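Local coordinates for Xcc1710-like domain-containing protein (Bordetella parapertussis 12822, PDB 3CPK), which is of unknown function and belongs to the DUF498/DUF598 family of Xcc1710-like domain proteins, at residues G20-N25 and M121-A126; V27-A32 and G39-W44. All blocks are in the same frame, centred on the assembly; numbering follows the deposited sequence.

How the contacts relate
The two contacts meet along one antiparallel sheet. Strand 21-24 of contact 1 and strand 27-29 of contact 2 follow each other in the chain and are neighbours in the sheet. A probable hydrogen bond between I22 O and F29 N, 2.8 Å, ties them together. Y21 CB packs 3.5 Å from F29 O of strand 27-29. Contact 1 joins the strand pair to helix 123-135, and contact 2 joins it to the edge of the five-stranded mixed sheet. Their centres lie about 11 Å apart. Contact 2 is nested in sequence inside the loop that contact 1 closes. The function is unknown, so neither contact can be tied to an active site.

Contact 1 of 2, residues G20-N25 and M121-A126; sequences GYIEVN and MDTQAA
I22, on the middle strand of a three-stranded antiparallel sheet (14-18, 21-24, 27-29), meets T123 and Q124 in the first turn of helix 123-135. This joins the small sheet to the helix that follows strand 117-121 of the mixed sheet. The contact is small, with 113 Å² buried, and it is carried by the end of one isoleucine. I22 CD1 touches T123 CG2 at 3.5 Å. I22 CG1 lies behind it, 3.8 Å from T123 CG2.

The T123 methyl is the branch that faces the strand. Its CG2 stands anti to the backbone N, and OG1 is turned beside that N (chi1 -67°). This rotamer turns CG2 to I22, while OG1 is hydrogen-bonded to L145 O.

Q124 comes in more loosely. Its chain bends at chi2 (-59°), and Q124 NE2 reaches to 4.2 Å from I22 CD1. The two side chains run past each other in opposite directions. Q124 also touches Y17 of strand 14-18.

D122 sits at the N-cap of the helix. D122 OD2 accepts a weak capping bond from A125 N, 3.4 Å long. A firmer backbone bond runs from A126 N to D122 O at 3.1 Å. L144 of strand 140-144 packs against I22, T123 and A126. The I22-T123 part of the contact is thus apolar, and the Q124 amide only borders it at van der Waals distance. T123 offers a methyl to the strand, while its hydroxyl ties the helix start to the backbone at L145.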
ATOM      1  N   GLY A  20       8.662 -13.475  -0.008  1.00 46.39           N
ATOM      2  CA  GLY A  20       9.499 -12.661  -0.866  1.00 47.30           C
ATOM      3  C   GLY A  20       8.784 -12.019  -2.038  1.00 46.11           C
ATOM      4  O   GLY A  20       9.424 -11.394  -2.883  1.00 45.52           O
ATOM      5  N   TYR A  21       7.463 -12.149  -2.104  1.00 46.09           N
ATOM      6  CA  TYR A  21       6.743 -11.558  -3.227  1.00 43.63           C
ATOM      7  C   TYR A  21       5.255 -11.384  -3.024  1.00 41.45           C
ATOM      8  O   TYR A  21       4.620 -12.106  -2.253  1.00 40.59           O
ATOM      9  CB  TYR A  21       6.940 -12.412  -4.486  1.00 42.60           C
ATOM     10  CG  TYR A  21       6.131 -13.697  -4.476  1.00 39.85           C
ATOM     11  CD1 TYR A  21       4.784 -13.709  -4.850  1.00 33.58           C
ATOM     12  CD2 TYR A  21       6.708 -14.897  -4.065  1.00 37.42           C
ATOM     13  CE1 TYR A  21       4.032 -14.883  -4.813  1.00 33.13           C
ATOM     14  CE2 TYR A  21       5.968 -16.075  -4.025  1.00 39.37           C
ATOM     15  CZ  TYR A  21       4.633 -16.062  -4.398  1.00 39.14           C
ATOM     16  OH  TYR A  21       3.908 -17.236  -4.345  1.00 43.50           O
ATOM     17  N   ILE A  22       4.712 -10.414  -3.744  1.00 40.95           N
ATOM     18  CA  ILE A  22       3.288 -10.161  -3.752  1.00 38.36           C
ATOM     19  C   ILE A  22       2.948 -10.336  -5.222  1.00 38.20           C
ATOM     20  O   ILE A  22       3.699  -9.903  -6.095  1.00 36.94           O
ATOM     21  CB  ILE A  22       2.942  -8.725  -3.315  1.00 38.45           C
ATOM     22  CG1 ILE A  22       3.348  -8.522  -1.855  1.00 39.74           C
ATOM     23  CG2 ILE A  22       1.450  -8.469  -3.480  1.00 39.60           C
ATOM     24  CD1 ILE A  22       2.709  -9.524  -0.891  1.00 44.68           C
ATOM     25  N   GLU A  23       1.848 -11.013  -5.502  1.00 37.26           N
ATOM     26  CA  GLU A  23       1.430 -11.199  -6.876  1.00 35.18           C
ATOM     27  C   GLU A  23       0.232 -10.287  -7.075  1.00 35.04           C
ATOM     28  O   GLU A  23      -0.773 -10.386  -6.364  1.00 36.37           O
ATOM     29  CB  GLU A  23       1.036 -12.654  -7.123  1.00 33.83           C
ATOM     30  CG  GLU A  23       0.686 -12.953  -8.569  1.00 44.33           C
ATOM     31  CD  GLU A  23       0.377 -14.420  -8.811  1.00 51.11           C
ATOM     32  OE1 GLU A  23      -0.808 -14.758  -9.003  1.00 51.31           O
ATOM     33  OE2 GLU A  23       1.325 -15.239  -8.804  1.00 46.75           O
ATOM     34  N   VAL A  24       0.346  -9.373  -8.024  1.00 32.88           N
ATOM     35  CA  VAL A  24      -0.749  -8.470  -8.300  1.00 30.75           C
ATOM     36  C   VAL A  24      -1.197  -8.697  -9.735  1.00 32.52           C
ATOM     37  O   VAL A  24      -0.377  -8.705 -10.654  1.00 32.14           O
ATOM     38  CB  VAL A  24      -0.315  -7.009  -8.100  1.00 29.32           C
ATOM     39  CG1 VAL A  24      -1.520  -6.073  -8.210  1.00 32.50           C
ATOM     40  CG2 VAL A  24       0.350  -6.859  -6.753  1.00 29.68           C
ATOM     41  N   ASN A  25      -2.499  -8.904  -9.920  1.00 32.23           N
ATOM     42  CA  ASN A  25      -3.059  -9.130 -11.245  1.00 32.38           C
ATOM     43  C   ASN A  25      -2.317 -10.277 -11.933  1.00 31.57           C
ATOM     44  O   ASN A  25      -2.114 -10.268 -13.154  1.00 30.13           O
ATOM     45  CB  ASN A  25      -2.962  -7.837 -12.076  1.00 29.45           C
ATOM     46  CG  ASN A  25      -3.662  -6.643 -11.402  1.00 30.34           C
ATOM     47  OD1 ASN A  25      -3.343  -5.489 -11.674  1.00 34.78           O
ATOM     48  ND2 ASN A  25      -4.618  -6.927 -10.532  1.00 24.59           N
HETATM   49  N   MSE A 121       1.142  -2.540   8.748  1.00 29.33           N
HETATM   50  CA  MSE A 121       0.989  -3.911   9.211  1.00 28.54           C
HETATM   51  C   MSE A 121       1.907  -4.741   8.351  1.00 26.32           C
HETATM   52  O   MSE A 121       2.419  -4.245   7.349  1.00 27.92           O
HETATM   53  CB  MSE A 121      -0.463  -4.373   9.051  1.00 28.76           C
HETATM   54  CG  MSE A 121      -1.041  -4.171   7.651  1.00 36.29           C
HETATM   55 SE   MSE A 121      -2.948  -4.537   7.527  1.00 39.40          SE
HETATM   56  CE  MSE A 121      -3.596  -2.823   8.209  1.00 32.90           C
ATOM     57  N   ASP A 122       2.139  -5.992   8.734  1.00 24.58           N
ATOM     58  CA  ASP A 122       3.000  -6.843   7.934  1.00 25.70           C
ATOM     59  C   ASP A 122       2.392  -6.878   6.538  1.00 28.62           C
ATOM     60  O   ASP A 122       1.182  -6.728   6.374  1.00 29.62           O
ATOM     61  CB  ASP A 122       3.080  -8.253   8.529  1.00 25.31           C
ATOM     62  CG  ASP A 122       1.737  -8.910   8.652  1.00 25.72           C
ATOM     63  OD1 ASP A 122       0.962  -8.514   9.549  1.00 31.30           O
ATOM     64  OD2 ASP A 122       1.450  -9.817   7.841  1.00 34.58           O
ATOM     65  N   THR A 123       3.240  -7.082   5.541  1.00 30.86           N
ATOM     66  CA  THR A 123       2.831  -7.104   4.147  1.00 30.94           C
ATOM     67  C   THR A 123       1.742  -8.076   3.698  1.00 32.86           C
ATOM     68  O   THR A 123       0.865  -7.680   2.929  1.00 35.25           O
ATOM     69  CB  THR A 123       4.069  -7.262   3.246  1.00 28.87           C
ATOM     70  OG1 THR A 123       4.866  -6.079   3.350  1.00 29.74           O
ATOM     71  CG2 THR A 123       3.669  -7.456   1.799  1.00 30.76           C
ATOM     72  N   GLN A 124       1.766  -9.330   4.149  1.00 32.81           N
ATOM     73  CA  GLN A 124       0.720 -10.260   3.708  1.00 35.24           C
ATOM     74  C   GLN A 124      -0.668  -9.787   4.169  1.00 32.93           C
ATOM     75  O   GLN A 124      -1.674 -10.029   3.502  1.00 34.52           O
ATOM     76  CB  GLN A 124       0.977 -11.687   4.212  1.00 34.88           C
ATOM     77  CG  GLN A 124       2.430 -12.188   4.120  1.00 51.66           C
ATOM     78  CD  GLN A 124       3.019 -12.201   2.710  1.00 61.82           C
ATOM     79  OE1 GLN A 124       2.503 -12.857   1.804  1.00 68.17           O
ATOM     80  NE2 GLN A 124       4.121 -11.483   2.530  1.00 67.14           N
ATOM     81  N   ALA A 125      -0.717  -9.101   5.303  1.00 33.09           N
ATOM     82  CA  ALA A 125      -1.980  -8.585   5.829  1.00 33.71           C
ATOM     83  C   ALA A 125      -2.396  -7.319   5.083  1.00 34.97           C
ATOM     84  O   ALA A 125      -3.575  -7.126   4.777  1.00 37.31           O
ATOM     85  CB  ALA A 125      -1.852  -8.298   7.320  1.00 32.80           C
ATOM     86  N   ALA A 126      -1.429  -6.457   4.794  1.00 32.41           N
ATOM     87  CA  ALA A 126      -1.714  -5.229   4.056  1.00 32.38           C
ATOM     88  C   ALA A 126      -2.385  -5.590   2.727  1.00 30.69           C
ATOM     89  O   ALA A 126      -3.437  -5.060   2.381  1.00 28.69           O
ATOM     90  CB  ALA A 126      -0.422  -4.459   3.807  1.00 27.05           C
TER

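Contact 2 of 2, residues V27-A32 and G39-W44; sequences VRFSHA and GPVASW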
ATOM      1  N   VAL A  27       0.842 -11.132 -11.565  1.00 33.21           N
ATOM      2  CA  VAL A  27       2.217 -10.792 -11.888  1.00 31.06           C
ATOM      3  C   VAL A  27       2.967 -10.591 -10.567  1.00 34.53           C
ATOM      4  O   VAL A  27       2.504  -9.858  -9.694  1.00 36.89           O
ATOM      5  CB  VAL A  27       2.282  -9.510 -12.732  1.00 29.52           C
ATOM      6  CG1 VAL A  27       3.727  -9.190 -13.093  1.00 26.70           C
ATOM      7  CG2 VAL A  27       1.444  -9.687 -13.981  1.00 29.47           C
ATOM      8  N   ARG A  28       4.112 -11.254 -10.420  1.00 33.90           N
ATOM      9  CA  ARG A  28       4.910 -11.152  -9.197  1.00 37.03           C
ATOM     10  C   ARG A  28       5.801  -9.923  -9.080  1.00 35.78           C
ATOM     11  O   ARG A  28       6.459  -9.514 -10.035  1.00 32.78           O
ATOM     12  CB  ARG A  28       5.818 -12.371  -9.027  1.00 35.30           C
ATOM     13  CG  ARG A  28       5.147 -13.638  -8.581  1.00 40.81           C
ATOM     14  CD  ARG A  28       6.203 -14.639  -8.141  1.00 39.53           C
ATOM     15  NE  ARG A  28       5.624 -15.964  -7.954  1.00 46.14           N
ATOM     16  CZ  ARG A  28       6.282 -17.010  -7.474  1.00 47.19           C
ATOM     17  NH1 ARG A  28       7.556 -16.895  -7.119  1.00 48.91           N
ATOM     18  NH2 ARG A  28       5.668 -18.176  -7.360  1.00 48.20           N
ATOM     19  N   PHE A  29       5.830  -9.360  -7.880  1.00 36.66           N
ATOM     20  CA  PHE A  29       6.668  -8.213  -7.595  1.00 38.26           C
ATOM     21  C   PHE A  29       7.545  -8.541  -6.396  1.00 41.17           C
ATOM     22  O   PHE A  29       7.063  -9.047  -5.378  1.00 44.99           O
ATOM     23  CB  PHE A  29       5.818  -6.982  -7.305  1.00 37.74           C
ATOM     24  CG  PHE A  29       5.042  -6.506  -8.487  1.00 38.46           C
ATOM     25  CD1 PHE A  29       3.844  -7.120  -8.840  1.00 40.98           C
ATOM     26  CD2 PHE A  29       5.519  -5.458  -9.270  1.00 39.82           C
ATOM     27  CE1 PHE A  29       3.134  -6.710  -9.964  1.00 43.58           C
ATOM     28  CE2 PHE A  29       4.819  -5.033 -10.401  1.00 37.27           C
ATOM     29  CZ  PHE A  29       3.620  -5.659 -10.746  1.00 42.63           C
ATOM     30  N   SER A  30       8.841  -8.279  -6.529  1.00 42.65           N
ATOM     31  CA  SER A  30       9.769  -8.542  -5.443  1.00 41.49           C
ATOM     32  C   SER A  30      10.420  -7.258  -4.943  1.00 39.98           C
ATOM     33  O   SER A  30      11.307  -7.285  -4.095  1.00 44.15           O
ATOM     34  CB  SER A  30      10.817  -9.574  -5.864  1.00 39.54           C
ATOM     35  OG  SER A  30      11.274  -9.343  -7.177  1.00 47.67           O
ATOM     36  N   HIS A  31       9.975  -6.133  -5.484  1.00 36.97           N
ATOM     37  CA  HIS A  31      10.455  -4.838  -5.035  1.00 37.16           C
ATOM     38  C   HIS A  31       9.195  -4.145  -4.525  1.00 37.00           C
ATOM     39  O   HIS A  31       8.083  -4.551  -4.866  1.00 37.20           O
ATOM     40  CB  HIS A  31      11.109  -4.044  -6.174  1.00 39.74           C
ATOM     41  CG  HIS A  31      10.173  -3.645  -7.273  1.00 46.87           C
ATOM     42  ND1 HIS A  31       9.807  -4.498  -8.295  1.00 50.31           N
ATOM     43  CD2 HIS A  31       9.557  -2.467  -7.532  1.00 49.44           C
ATOM     44  CE1 HIS A  31       9.012  -3.862  -9.134  1.00 54.56           C
ATOM     45  NE2 HIS A  31       8.844  -2.625  -8.694  1.00 55.45           N
ATOM     46  N   ALA A  32       9.354  -3.119  -3.698  1.00 35.62           N
ATOM     47  CA  ALA A  32       8.198  -2.428  -3.142  1.00 34.86           C
ATOM     48  C   ALA A  32       7.358  -1.758  -4.217  1.00 35.14           C
ATOM     49  O   ALA A  32       7.883  -1.232  -5.196  1.00 37.02           O
ATOM     50  CB  ALA A  32       8.641  -1.410  -2.104  1.00 35.91           C
ATOM     51  N   GLY A  39      -5.678   2.492 -12.020  1.00 33.91           N
ATOM     52  CA  GLY A  39      -4.347   2.994 -12.316  1.00 32.01           C
ATOM     53  C   GLY A  39      -3.300   1.901 -12.417  1.00 33.17           C
ATOM     54  O   GLY A  39      -3.630   0.720 -12.354  1.00 32.76           O
ATOM     55  N   PRO A  40      -2.020   2.267 -12.583  1.00 33.14           N
ATOM     56  CA  PRO A  40      -0.943   1.283 -12.691  1.00 32.97           C
ATOM     57  C   PRO A  40      -0.435   0.876 -11.317  1.00 34.70           C
ATOM     58  O   PRO A  40      -0.711   1.549 -10.311  1.00 31.70           O
ATOM     59  CB  PRO A  40       0.152   2.032 -13.470  1.00 32.66           C
ATOM     60  CG  PRO A  40      -0.556   3.241 -14.063  1.00 34.44           C
ATOM     61  CD  PRO A  40      -1.539   3.599 -12.985  1.00 35.32           C
ATOM     62  N   VAL A  41       0.303  -0.231 -11.289  1.00 33.78           N
ATOM     63  CA  VAL A  41       0.920  -0.712 -10.070  1.00 35.77           C
ATOM     64  C   VAL A  41       2.272  -0.037 -10.134  1.00 38.21           C
ATOM     65  O   VAL A  41       3.143  -0.466 -10.887  1.00 40.66           O
ATOM     66  CB  VAL A  41       1.146  -2.215 -10.098  1.00 33.03           C
ATOM     67  CG1 VAL A  41       1.881  -2.636  -8.843  1.00 30.77           C
ATOM     68  CG2 VAL A  41      -0.184  -2.932 -10.235  1.00 34.60           C
ATOM     69  N   ALA A  42       2.453   1.025  -9.361  1.00 38.78           N
ATOM     70  CA  ALA A  42       3.711   1.753  -9.401  1.00 39.87           C
ATOM     71  C   ALA A  42       4.775   1.216  -8.461  1.00 40.59           C
ATOM     72  O   ALA A  42       4.461   0.578  -7.455  1.00 38.27           O
ATOM     73  CB  ALA A  42       3.461   3.227  -9.099  1.00 41.53           C
ATOM     74  N   SER A  43       6.039   1.477  -8.802  1.00 40.59           N
ATOM     75  CA  SER A  43       7.154   1.077  -7.958  1.00 43.17           C
ATOM     76  C   SER A  43       7.303   2.143  -6.906  1.00 42.61           C
ATOM     77  O   SER A  43       7.193   3.355  -7.127  1.00 43.18           O
ATOM     78  CB  SER A  43       8.447   0.941  -8.777  1.00 42.56           C
ATOM     79  OG  SER A  43       8.716   2.124  -9.507  1.00 46.16           O
ATOM     80  N   TRP A  44       7.636   1.676  -5.699  1.00 40.25           N
ATOM     81  CA  TRP A  44       7.747   2.567  -4.593  1.00 39.72           C
ATOM     82  C   TRP A  44       9.178   2.459  -4.078  1.00 43.21           C
ATOM     83  O   TRP A  44       9.580   1.397  -3.606  1.00 44.01           O
ATOM     84  CB  TRP A  44       6.713   2.120  -3.569  1.00 37.90           C
ATOM     85  CG  TRP A  44       6.470   3.043  -2.455  1.00 35.34           C
ATOM     86  CD1 TRP A  44       6.323   4.395  -2.524  1.00 35.62           C
ATOM     87  CD2 TRP A  44       6.305   2.686  -1.080  1.00 35.46           C
ATOM     88  NE1 TRP A  44       6.085   4.908  -1.267  1.00 36.76           N
ATOM     89  CE2 TRP A  44       6.080   3.879  -0.361  1.00 31.84           C
ATOM     90  CE3 TRP A  44       6.347   1.467  -0.380  1.00 30.57           C
ATOM     91  CZ2 TRP A  44       5.875   3.895   1.018  1.00 28.06           C
ATOM     92  CZ3 TRP A  44       6.143   1.483   0.996  1.00 29.03           C
ATOM     93  CH2 TRP A  44       5.921   2.691   1.680  1.00 32.52           C
TER
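The F29 ring presents one face to V41. V41 CG1 sits over that face, 4.3 Å from the F29 ring centroid and 24° off the ring normal, a CH-pi contact. V41 CG1 is displaced toward the rim and lies closest to F29 CZ, at 4.0 Å. V41 holds this methyl anti to its own backbone N (chi1 176°). V24 of strand 21-24 packs against both side chains.

H31 meets S43 by its edge. S43 CB lies near the plane of the imidazole, 3.6 Å from H31 NE2. H31 CE1 in turn lies in plane at the edge of the F29 ring.

These pairs join the end of strand 27-29 and the loop after it to segment 39-44, which carries edge strand 42-43 of the mixed sheet. Strand 33-35 follows that loop and pairs antiparallel with 42-43. At the far end, W44 N donates to A32 O at 3.0 Å. A32 CB meets the W44 ring obliquely, 4.1 Å from W44 CE3. The indole leads away from this point toward helix 54-61, where W44 NE1 bonds to L56 O and the ring packs on L57 and A60.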